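Local coordinates for protein putative c-1-tetrahydrofolate synthase, cytoplasmic (Leishmania major, PDB 4A26) that probably catalyses the NAD(P)-dependent oxidation of 5,10-methylenetetrahydrofolate to 5,10-methenyltetrahydrofolate and the hydrolysis of that product to 10-formyltetrahydrofolate, at residues I229-V235 / R266-S271; M218-V224 / V255-C259; I14-I18 / V154-C159; V236-T240 / S271-V277. All coordinates share one frame; numbering follows the deposited sequence.

Interactions 1, 2 and 4 lie within the NAD(P)-binding domain, whereas interaction 3 joins helix 11-32 of the catalytic domain to helix 147-159 and so spans the two domains. Along the chain interaction 3 closes first; the other three then alternate their segments. Interaction 4 continues interaction 1 along strand 234-237, beside strand 269-271, and shares S271 with it; their centres are about 14 Å apart. Interaction 2 is closest to interaction 4, centres about 9 Å apart, and D237 probably hydrogen-bonds to D257 N and V258 N. Interactions 2 and 3 do not touch, but L155 and L156 pack on V236 of interaction 4.

Interaction 1 of 4, residues I229-V235 / R266-S271; sequences IKEGAAV and RAAWIS
V235 and I270 meet on one face of the parallel sheet, with V235 CB 4.0 Å from I270 CG1. One methyl of V235 stands anti to the backbone N (chi1 -177°), which puts the other, CG2, beside that N, and it faces A267 CB at 4.3 Å. Branched side chains fill this buried layer well, and F260 and A263 of helix 260-263 continue it over I270. On the opposite face A234 and W269 touch through their CB atoms alone, since the indole leads away and packs on I9; a small alanine suits such a shallow meeting. Between the faces run the backbone bonds that pair strands 234-237 and 269-271. V235 N donates to W269 O over 2.9 Å, and S271 N to V235 O. A233 O is gripped twice, by A268 N in its carbonyl plane (2.9 Å) and by W269 N, a longer but almost straight bond (174°). Farther out, K230 to A233 form a type II turn, whose third position prefers a positive phi, most easily met by glycine, here G232 (102°). G232 N closes on R266 O at 2.8 Å. At the polar rim E231 OE1 lies over one face of the R266 guanidinium, 4.5 Å from R266 NH2. No N-H points at this carboxylate, and the attraction is probably one of charge alone. Backbone amides and carbonyls therefore set the register, the V235, I270 and A267 side is packed while the other face touches lightly, and the R266-E231 pair adds little directed bonding, unlike K230 NZ, which forms a salt bridge with D212.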
loop_
_atom_site.group_PDB
_atom_site.type_symbol
_atom_site.label_atom_id
_atom_site.label_comp_id
_atom_site.label_asym_id
_atom_site.label_seq_id
_atom_site.Cartn_x
_atom_site.Cartn_y
_atom_site.Cartn_z
ATOM N N ILE A 229 -5.997 21.139 16.509
ATOM C CA ILE A 229 -7.095 20.224 16.226
ATOM C C ILE A 229 -8.325 21.031 15.834
ATOM O O ILE A 229 -8.676 21.991 16.513
ATOM C CB ILE A 229 -7.436 19.340 17.460
ATOM C CG1 ILE A 229 -6.171 18.681 18.033
ATOM C CG2 ILE A 229 -8.477 18.290 17.100
ATOM C CD1 ILE A 229 -5.217 18.130 16.996
ATOM N N LYS A 230 -8.966 20.643 14.736
ATOM C CA LYS A 230 -10.176 21.308 14.274
ATOM C C LYS A 230 -11.298 21.100 15.280
ATOM O O LYS A 230 -11.491 19.996 15.796
ATOM C CB LYS A 230 -10.594 20.756 12.912
ATOM C CG LYS A 230 -11.827 21.404 12.282
ATOM C CD LYS A 230 -12.322 20.564 11.104
ATOM C CE LYS A 230 -13.528 21.188 10.417
ATOM N NZ LYS A 230 -14.029 20.322 9.312
ATOM N N GLU A 231 -12.044 22.167 15.543
ATOM C CA GLU A 231 -13.143 22.130 16.503
ATOM C C GLU A 231 -14.192 21.101 16.066
ATOM O O GLU A 231 -14.824 21.260 15.024
ATOM C CB GLU A 231 -13.760 23.526 16.627
ATOM C CG GLU A 231 -14.462 23.802 17.934
ATOM C CD GLU A 231 -14.806 25.270 18.098
ATOM O OE1 GLU A 231 -13.930 26.119 17.826
ATOM O OE2 GLU A 231 -15.954 25.580 18.490
ATOM N N GLY A 232 -14.346 20.041 16.859
ATOM C CA GLY A 232 -15.286 18.950 16.566
ATOM C C GLY A 232 -14.630 17.699 15.995
ATOM O O GLY A 232 -15.316 16.727 15.670
ATOM N N ALA A 233 -13.303 17.715 15.884
ATOM C CA ALA A 233 -12.559 16.613 15.271
ATOM C C ALA A 233 -12.543 15.371 16.150
ATOM O O ALA A 233 -12.876 15.429 17.337
ATOM C CB ALA A 233 -11.126 17.047 14.972
ATOM N N ALA A 234 -12.161 14.250 15.547
ATOM C CA ALA A 234 -11.950 13.004 16.271
ATOM C C ALA A 234 -10.457 12.743 16.280
ATOM O O ALA A 234 -9.827 12.707 15.219
ATOM C CB ALA A 234 -12.683 11.862 15.597
ATOM N N VAL A 235 -9.890 12.568 17.471
ATOM C CA VAL A 235 -8.454 12.367 17.616
ATOM C C VAL A 235 -8.143 11.008 18.238
ATOM O O VAL A 235 -8.589 10.715 19.345
ATOM C CB VAL A 235 -7.825 13.473 18.485
ATOM C CG1 VAL A 235 -6.307 13.282 18.576
ATOM C CG2 VAL A 235 -8.160 14.842 17.924
ATOM N N ARG A 266 -11.413 21.272 22.384
ATOM C CA ARG A 266 -11.736 21.498 20.967
ATOM C C ARG A 266 -12.319 20.278 20.248
ATOM O O ARG A 266 -13.214 20.423 19.420
ATOM C CB ARG A 266 -10.491 21.983 20.221
ATOM C CG ARG A 266 -10.325 23.488 20.220
ATOM C CD ARG A 266 -9.035 23.897 19.548
ATOM N NE ARG A 266 -9.162 25.187 18.872
ATOM C CZ ARG A 266 -9.449 25.358 17.578
ATOM N NH1 ARG A 266 -9.651 24.326 16.771
ATOM N NH2 ARG A 266 -9.533 26.587 17.083
ATOM N N ALA A 267 -11.809 19.088 20.554
ATOM C CA ALA A 267 -12.267 17.857 19.903
ATOM C C ALA A 267 -13.675 17.459 20.340
ATOM O O ALA A 267 -14.144 17.860 21.402
ATOM C CB ALA A 267 -11.294 16.715 20.190
ATOM N N ALA A 268 -14.344 16.674 19.498
ATOM C CA ALA A 268 -15.614 16.042 19.856
ATOM C C ALA A 268 -15.363 14.644 20.418
ATOM O O ALA A 268 -16.046 14.209 21.349
ATOM C CB ALA A 268 -16.532 15.968 18.645
ATOM N N TRP A 269 -14.390 13.941 19.838
ATOM C CA TRP A 269 -13.984 12.625 20.315
ATOM C C TRP A 269 -12.465 12.539 20.420
ATOM O O TRP A 269 -11.744 13.098 19.595
ATOM C CB TRP A 269 -14.487 11.538 19.367
ATOM C CG TRP A 269 -15.962 11.347 19.392
ATOM C CD1 TRP A 269 -16.890 12.004 18.633
ATOM C CD2 TRP A 269 -16.693 10.427 20.217
ATOM N NE1 TRP A 269 -18.155 11.548 18.938
ATOM C CE2 TRP A 269 -18.061 10.581 19.904
ATOM C CE3 TRP A 269 -16.325 9.490 21.191
ATOM C CZ2 TRP A 269 -19.062 9.836 20.530
ATOM C CZ3 TRP A 269 -17.323 8.745 21.813
ATOM C CH2 TRP A 269 -18.675 8.925 21.480
ATOM N N ILE A 270 -11.988 11.827 21.436
ATOM C CA ILE A 270 -10.560 11.611 21.629
ATOM C C ILE A 270 -10.318 10.296 22.377
ATOM O O ILE A 270 -11.161 9.857 23.156
ATOM C CB ILE A 270 -9.924 12.808 22.379
ATOM C CG1 ILE A 270 -8.402 12.699 22.408
ATOM C CG2 ILE A 270 -10.467 12.912 23.789
ATOM C CD1 ILE A 270 -7.723 14.036 22.580
ATOM N N SER A 271 -9.183 9.652 22.111
ATOM C CA SER A 271 -8.782 8.446 22.841
ATOM C C SER A 271 -7.495 8.735 23.604
ATOM O O SER A 271 -6.466 9.028 22.993
ATOM C CB SER A 271 -8.555 7.282 21.884
ATOM O OG SER A 271 -7.409 7.516 21.085
#

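Interaction 2 of 4, residues M218-V224 / V255-C259; sequences MGQPGYV and VGDVC
D257, V224 and G222 carry most of this contact, and D257 works with both ends. Its carboxylate sits inside the bend at 218-220: G219 N donates to OD2 at 3.0 Å, on the syn lone pair, and M218 N adds a weak bond to the same oxygen. The side chain is set for this by chi1 of -79°, with CG beside the backbone N and anti to the carbonyl carbon. A short acid suits the place, since it can accept from main-chain N-H groups of the bend while lying alongside Y223, whose ring edge it meets with OD2 4.0 Å from CE2; ring and carboxylate planes are turned 64° apart. The carbonyl of D257 also takes two bonds: Y223 N and V224 N reach D257 O from opposite faces of its plane, the second at 2.9 Å and 167°. V224 then returns a bond, C259 N to V224 O, 3.1 Å long and practically straight, and its CB rests 4.2 Å from V258 CG2. G222 N donates in the carbonyl plane to a lone pair of G256 O, while G222 O faces C259 SG at 3.8 Å; the positive phi of G222 is one that glycine tolerates easily. Two irregular loops are thus tied together through backbone bonds and the D257 carboxylate. The contact lies past the C-terminal end of strand 213-216, with D257 and V258 against A216; M218, Y223 and V224 lean on L171 of strand 167-171, P221 and V255 on strand 241-243, and C259 is the N-cap of helix 260-263.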
loop_
_atom_site.group_PDB
_atom_site.type_symbol
_atom_site.label_atom_id
_atom_site.label_comp_id
_atom_site.label_asym_id
_atom_site.label_seq_id
_atom_site.Cartn_x
_atom_site.Cartn_y
_atom_site.Cartn_z
ATOM N N MET A 218 3.239 9.438 15.573
ATOM C CA MET A 218 4.652 9.790 15.381
ATOM C C MET A 218 5.542 9.159 16.445
ATOM O O MET A 218 6.666 8.767 16.147
ATOM C CB MET A 218 4.851 11.313 15.354
ATOM C CG MET A 218 4.373 11.977 14.071
ATOM S SD MET A 218 5.680 12.345 12.876
ATOM C CE MET A 218 6.574 10.789 12.783
ATOM N N GLY A 219 5.029 9.062 17.671
ATOM C CA GLY A 219 5.777 8.519 18.812
ATOM C C GLY A 219 6.529 9.563 19.627
ATOM O O GLY A 219 7.499 9.236 20.310
ATOM N N GLN A 220 6.072 10.815 19.552
ATOM C CA GLN A 220 6.658 11.940 20.287
ATOM C C GLN A 220 5.741 12.338 21.441
ATOM O O GLN A 220 4.648 12.839 21.199
ATOM C CB GLN A 220 6.800 13.147 19.356
ATOM C CG GLN A 220 8.076 13.173 18.529
ATOM C CD GLN A 220 9.246 13.832 19.238
ATOM O OE1 GLN A 220 10.369 13.776 18.752
ATOM N NE2 GLN A 220 8.988 14.462 20.378
ATOM N N PRO A 221 6.183 12.154 22.695
ATOM C CA PRO A 221 5.273 12.465 23.800
ATOM C C PRO A 221 4.821 13.925 23.835
ATOM O O PRO A 221 5.652 14.825 23.859
ATOM C CB PRO A 221 6.096 12.123 25.048
ATOM C CG PRO A 221 7.503 12.135 24.605
ATOM C CD PRO A 221 7.500 11.708 23.178
ATOM N N GLY A 222 3.507 14.133 23.803
ATOM C CA GLY A 222 2.895 15.440 24.035
ATOM C C GLY A 222 3.339 16.534 23.088
ATOM O O GLY A 222 3.875 17.556 23.526
ATOM N N TYR A 223 3.114 16.335 21.792
ATOM C CA TYR A 223 3.524 17.327 20.800
ATOM C C TYR A 223 2.378 17.883 19.947
ATOM O O TYR A 223 2.499 18.989 19.416
ATOM C CB TYR A 223 4.649 16.763 19.927
ATOM C CG TYR A 223 4.264 16.377 18.517
ATOM C CD1 TYR A 223 4.254 17.325 17.501
ATOM C CD2 TYR A 223 3.957 15.063 18.189
ATOM C CE1 TYR A 223 3.926 16.984 16.201
ATOM C CE2 TYR A 223 3.627 14.711 16.882
ATOM C CZ TYR A 223 3.616 15.678 15.896
ATOM O OH TYR A 223 3.294 15.355 14.597
ATOM N N VAL A 224 1.285 17.135 19.805
ATOM C CA VAL A 224 0.113 17.651 19.101
ATOM C C VAL A 224 -0.654 18.572 20.045
ATOM O O VAL A 224 -1.305 18.110 20.983
ATOM C CB VAL A 224 -0.831 16.533 18.602
ATOM C CG1 VAL A 224 -1.898 17.123 17.691
ATOM C CG2 VAL A 224 -0.051 15.449 17.869
ATOM N N VAL A 255 2.789 8.277 28.079
ATOM C CA VAL A 255 2.227 9.552 27.639
ATOM C C VAL A 255 2.107 9.561 26.116
ATOM O O VAL A 255 3.045 9.180 25.415
ATOM C CB VAL A 255 3.112 10.730 28.078
ATOM C CG1 VAL A 255 2.316 12.027 28.057
ATOM C CG2 VAL A 255 3.681 10.481 29.463
ATOM N N GLY A 256 0.956 10.002 25.615
ATOM C CA GLY A 256 0.678 9.994 24.184
ATOM C C GLY A 256 1.227 11.198 23.440
ATOM O O GLY A 256 1.761 12.128 24.042
ATOM N N ASP A 257 1.088 11.166 22.116
ATOM C CA ASP A 257 1.501 12.266 21.242
ATOM C C ASP A 257 0.680 13.533 21.463
ATOM O O ASP A 257 1.177 14.645 21.277
ATOM C CB ASP A 257 1.374 11.862 19.769
ATOM C CG ASP A 257 2.529 11.003 19.282
ATOM O OD1 ASP A 257 3.184 10.332 20.102
ATOM O OD2 ASP A 257 2.773 10.998 18.055
ATOM N N VAL A 258 -0.579 13.356 21.846
ATOM C CA VAL A 258 -1.516 14.460 21.964
ATOM C C VAL A 258 -1.512 15.008 23.375
ATOM O O VAL A 258 -1.418 14.247 24.333
ATOM C CB VAL A 258 -2.943 14.001 21.615
ATOM C CG1 VAL A 258 -3.916 15.167 21.698
ATOM C CG2 VAL A 258 -2.966 13.358 20.227
ATOM N N CYS A 259 -1.592 16.332 23.496
ATOM C CA CYS A 259 -1.844 16.972 24.780
ATOM C C CYS A 259 -3.333 16.850 25.054
ATOM O O CYS A 259 -4.136 17.632 24.542
ATOM C CB CYS A 259 -1.421 18.438 24.758
ATOM S SG CYS A 259 0.342 18.663 24.534
#

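Interaction 3 of 4, residues I14-I18 / V154-C159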
loop_
_atom_site.group_PDB
_atom_site.type_symbol
_atom_site.label_atom_id
_atom_site.label_comp_id
_atom_site.label_asym_id
_atom_site.label_seq_id
_atom_site.Cartn_x
_atom_site.Cartn_y
_atom_site.Cartn_z
ATOM N N ILE A 14 -14.423 -0.928 24.533
ATOM C CA ILE A 14 -14.752 -1.390 23.183
ATOM C C ILE A 14 -14.111 -2.751 22.914
ATOM O O ILE A 14 -14.769 -3.666 22.425
ATOM C CB ILE A 14 -14.311 -0.364 22.104
ATOM C CG1 ILE A 14 -15.176 0.893 22.178
ATOM C CG2 ILE A 14 -14.423 -0.957 20.710
ATOM C CD1 ILE A 14 -14.635 2.043 21.379
ATOM N N ALA A 15 -12.831 -2.876 23.250
ATOM C CA ALA A 15 -12.110 -4.146 23.139
ATOM C C ALA A 15 -12.765 -5.244 23.980
ATOM O O ALA A 15 -12.862 -6.390 23.546
ATOM C CB ALA A 15 -10.651 -3.960 23.553
ATOM N N ALA A 16 -13.208 -4.878 25.180
ATOM C CA ALA A 16 -13.906 -5.807 26.070
ATOM C C ALA A 16 -15.183 -6.327 25.421
ATOM O O ALA A 16 -15.462 -7.525 25.470
ATOM C CB ALA A 16 -14.226 -5.133 27.394
ATOM N N ALA A 17 -15.947 -5.422 24.812
ATOM C CA ALA A 17 -17.150 -5.795 24.076
ATOM C C ALA A 17 -16.821 -6.743 22.924
ATOM O O ALA A 17 -17.553 -7.704 22.679
ATOM C CB ALA A 17 -17.851 -4.557 23.545
ATOM N N ILE A 18 -15.720 -6.466 22.226
ATOM C CA ILE A 18 -15.294 -7.287 21.096
ATOM C C ILE A 18 -14.874 -8.690 21.540
ATOM O O ILE A 18 -15.251 -9.676 20.905
ATOM C CB ILE A 18 -14.157 -6.610 20.299
ATOM C CG1 ILE A 18 -14.730 -5.477 19.443
ATOM C CG2 ILE A 18 -13.448 -7.615 19.404
ATOM C CD1 ILE A 18 -13.689 -4.574 18.835
ATOM N N VAL A 154 -11.772 0.610 13.811
ATOM C CA VAL A 154 -12.902 0.056 14.569
ATOM C C VAL A 154 -13.299 0.964 15.740
ATOM O O VAL A 154 -14.480 1.123 16.034
ATOM C CB VAL A 154 -12.608 -1.377 15.072
ATOM C CG1 VAL A 154 -13.692 -1.845 16.035
ATOM C CG2 VAL A 154 -12.494 -2.340 13.892
ATOM N N LEU A 155 -12.312 1.562 16.397
ATOM C CA LEU A 155 -12.562 2.624 17.375
ATOM C C LEU A 155 -13.502 3.694 16.825
ATOM O O LEU A 155 -14.428 4.118 17.512
ATOM C CB LEU A 155 -11.242 3.279 17.811
ATOM C CG LEU A 155 -10.666 2.901 19.179
ATOM C CD1 LEU A 155 -11.016 1.478 19.584
ATOM C CD2 LEU A 155 -9.152 3.101 19.164
ATOM N N LEU A 156 -13.258 4.122 15.589
ATOM C CA LEU A 156 -14.081 5.149 14.944
ATOM C C LEU A 156 -15.479 4.628 14.627
ATOM O O LEU A 156 -16.468 5.192 15.082
ATOM C CB LEU A 156 -13.407 5.650 13.662
ATOM C CG LEU A 156 -12.054 6.349 13.830
ATOM C CD1 LEU A 156 -11.368 6.492 12.487
ATOM C CD2 LEU A 156 -12.219 7.707 14.490
ATOM N N LYS A 157 -15.550 3.547 13.851
ATOM C CA LYS A 157 -16.823 2.921 13.479
ATOM C C LYS A 157 -17.735 2.718 14.680
ATOM O O LYS A 157 -18.934 3.004 14.619
ATOM C CB LYS A 157 -16.582 1.557 12.828
ATOM C CG LYS A 157 -16.076 1.606 11.391
ATOM C CD LYS A 157 -16.121 0.218 10.760
ATOM C CE LYS A 157 -15.999 0.266 9.248
ATOM N NZ LYS A 157 -14.602 0.525 8.826
ATOM N N ARG A 158 -17.151 2.215 15.765
ATOM C CA ARG A 158 -17.902 1.876 16.968
ATOM C C ARG A 158 -18.294 3.080 17.817
ATOM O O ARG A 158 -19.148 2.959 18.688
ATOM C CB ARG A 158 -17.127 0.857 17.807
ATOM C CG ARG A 158 -17.273 -0.558 17.278
ATOM C CD ARG A 158 -16.548 -1.558 18.142
ATOM N NE ARG A 158 -17.189 -2.868 18.100
ATOM C CZ ARG A 158 -18.157 -3.268 18.923
ATOM N NH1 ARG A 158 -18.632 -2.465 19.874
ATOM N NH2 ARG A 158 -18.661 -4.486 18.789
ATOM N N CYS A 159 -17.671 4.227 17.571
ATOM C CA CYS A 159 -18.095 5.485 18.185
ATOM C C CYS A 159 -19.041 6.271 17.275
ATOM O O CYS A 159 -19.481 7.364 17.629
ATOM C CB CYS A 159 -16.881 6.342 18.543
ATOM S SG CYS A 159 -15.972 5.729 19.966
#
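The R158 guanidinium has I18 over one face, where CG1 of the isoleucine lies 3.8 Å from R158 NE, while I14 CG2 and A17 CB approach it obliquely. An arginine serves well here: its chain, extended from CG to NE, runs over apolar neighbours, and its NH2 end passes beyond them to a salt bridge with E21 on the same helix as I18. I14 and R158 slide past each other in opposite directions, bringing I14 CG2 to R158 CD at 3.4 Å. The frame for this is a perpendicular crossing between helix 11-32 of the catalytic domain and helix 147-159 of the NAD(P)-binding domain: the axes of their segments 14-18 and 154-159 lie at 88° and come no closer than 11.5 Å. Across so wide a gap, long or branched side chains make the touch. I18 and V154 reach toward each other tip to tip, I18 CD1 to V154 CG1 at 3.9 Å. I14 keeps CG1 beside its backbone N and is extended beyond (chi2 168°), and this brings CD1 against both L155 CD1 at 4.1 Å and C159 SG at 4.2 Å. M280 of helix 279-297 also packs on I14, I18 and L155, adding a third helix to the apolar cluster at this domain boundary.

Interaction 4 of 4, residues V236-T240 / S271-V277; sequences VDVGT and SPVPGGV
This is a buried contact between a strand end and a loop: D237, where strand 234-237 runs out in the parallel sheet of the Rossmann-like domain, meets the segment 271-277 that leads from strand 269-271 to helix 279-297. The loop ends in P274-G275-G276-V277, the start of a proline-glycine-glycine-valine signature of this enzyme family, with a cis peptide before P274. One side-chain bond links the two parts. S271 OG, placed between backbone N and carbonyl carbon by chi1 of 69°, accepts from D237 N at 3.1 Å, a small hydroxyl standing in for a main-chain carbonyl. Beyond it V273 crosses the side chains of D237 and T240 at about right angles, its CG2 lying 3.9 Å from D237 CG and its CG1 3.9 Å from T240 CG2. G276, without a side chain, brings its CA to 3.8 Å from D237 O. V238 CG1 meets V277 CG1 at 3.9 Å, and both valines also pack on T148 and V152 of helix 147-159. The D237 carboxylate oxygens accept from V258 N and D257 N. Those two amide bonds satisfy the carboxylate, so the apolar V273 can pack against its carbon, CG.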
loop_
_atom_site.group_PDB
_atom_site.type_symbol
_atom_site.label_atom_id
_atom_site.label_comp_id
_atom_site.label_asym_id
_atom_site.label_seq_id
_atom_site.Cartn_x
_atom_site.Cartn_y
_atom_site.Cartn_z
ATOM N N VAL A 236 -7.371 10.187 17.522
ATOM C CA VAL A 236 -6.904 8.906 18.062
ATOM C C VAL A 236 -5.400 8.947 18.328
ATOM O O VAL A 236 -4.598 9.059 17.403
ATOM C CB VAL A 236 -7.229 7.721 17.133
ATOM C CG1 VAL A 236 -6.917 6.408 17.841
ATOM C CG2 VAL A 236 -8.687 7.756 16.717
ATOM N N ASP A 237 -5.035 8.852 19.604
ATOM C CA ASP A 237 -3.645 8.915 20.029
ATOM C C ASP A 237 -3.074 7.503 20.102
ATOM O O ASP A 237 -3.380 6.752 21.018
ATOM C CB ASP A 237 -3.559 9.605 21.398
ATOM C CG ASP A 237 -2.152 10.056 21.753
ATOM O OD1 ASP A 237 -1.165 9.522 21.202
ATOM O OD2 ASP A 237 -2.033 10.964 22.595
ATOM N N VAL A 238 -2.246 7.151 19.125
ATOM C CA VAL A 238 -1.624 5.825 19.066
ATOM C C VAL A 238 -0.183 5.840 19.603
ATOM O O VAL A 238 0.379 4.792 19.931
ATOM C CB VAL A 238 -1.636 5.259 17.624
ATOM C CG1 VAL A 238 -1.384 3.760 17.643
ATOM C CG2 VAL A 238 -2.966 5.542 16.948
ATOM N N GLY A 239 0.411 7.025 19.694
ATOM C CA GLY A 239 1.743 7.166 20.267
ATOM C C GLY A 239 1.781 6.821 21.744
ATOM O O GLY A 239 0.835 7.087 22.473
ATOM N N THR A 240 2.889 6.222 22.173
ATOM C CA THR A 240 3.092 5.828 23.567
ATOM C C THR A 240 4.570 5.929 23.923
ATOM O O THR A 240 5.402 5.280 23.292
ATOM C CB THR A 240 2.638 4.382 23.808
ATOM O OG1 THR A 240 3.103 3.548 22.735
ATOM C CG2 THR A 240 1.122 4.304 23.897
ATOM N N SER A 271 -9.183 9.652 22.111
ATOM C CA SER A 271 -8.782 8.446 22.841
ATOM C C SER A 271 -7.495 8.735 23.604
ATOM O O SER A 271 -6.466 9.028 22.993
ATOM C CB SER A 271 -8.555 7.282 21.884
ATOM O OG SER A 271 -7.409 7.516 21.085
ATOM N N PRO A 272 -7.537 8.643 24.940
ATOM C CA PRO A 272 -6.379 9.006 25.739
ATOM C C PRO A 272 -5.321 7.906 25.784
ATOM O O PRO A 272 -5.619 6.754 25.479
ATOM C CB PRO A 272 -6.985 9.189 27.124
ATOM C CG PRO A 272 -8.069 8.165 27.169
ATOM C CD PRO A 272 -8.603 8.051 25.768
ATOM N N VAL A 273 -4.097 8.268 26.158
ATOM C CA VAL A 273 -3.065 7.291 26.489
ATOM C C VAL A 273 -2.789 7.392 27.988
ATOM O O VAL A 273 -2.421 8.458 28.466
ATOM C CB VAL A 273 -1.766 7.532 25.699
ATOM C CG1 VAL A 273 -0.599 6.779 26.337
ATOM C CG2 VAL A 273 -1.946 7.119 24.248
ATOM N N PRO A 274 -2.994 6.294 28.740
ATOM C CA PRO A 274 -3.487 4.978 28.323
ATOM C C PRO A 274 -4.975 4.995 27.972
ATOM O O PRO A 274 -5.690 5.914 28.370
ATOM C CB PRO A 274 -3.251 4.115 29.561
ATOM C CG PRO A 274 -3.361 5.068 30.696
ATOM C CD PRO A 274 -2.766 6.350 30.195
ATOM N N GLY A 275 -5.427 3.974 27.248
ATOM C CA GLY A 275 -6.794 3.921 26.715
ATOM C C GLY A 275 -6.794 3.947 25.194
ATOM O O GLY A 275 -7.785 3.580 24.550
ATOM N N GLY A 276 -5.679 4.405 24.624
ATOM C CA GLY A 276 -5.459 4.363 23.182
ATOM C C GLY A 276 -4.962 2.978 22.804
ATOM O O GLY A 276 -4.004 2.482 23.405
ATOM N N VAL A 277 -5.627 2.354 21.829
ATOM C CA VAL A 277 -5.288 1.007 21.355
ATOM C C VAL A 277 -5.015 0.045 22.528
ATOM O O VAL A 277 -5.820 -0.006 23.464
ATOM C CB VAL A 277 -4.150 1.065 20.314
ATOM C CG1 VAL A 277 -4.550 2.006 19.176
ATOM C CG2 VAL A 277 -2.833 1.516 20.939
#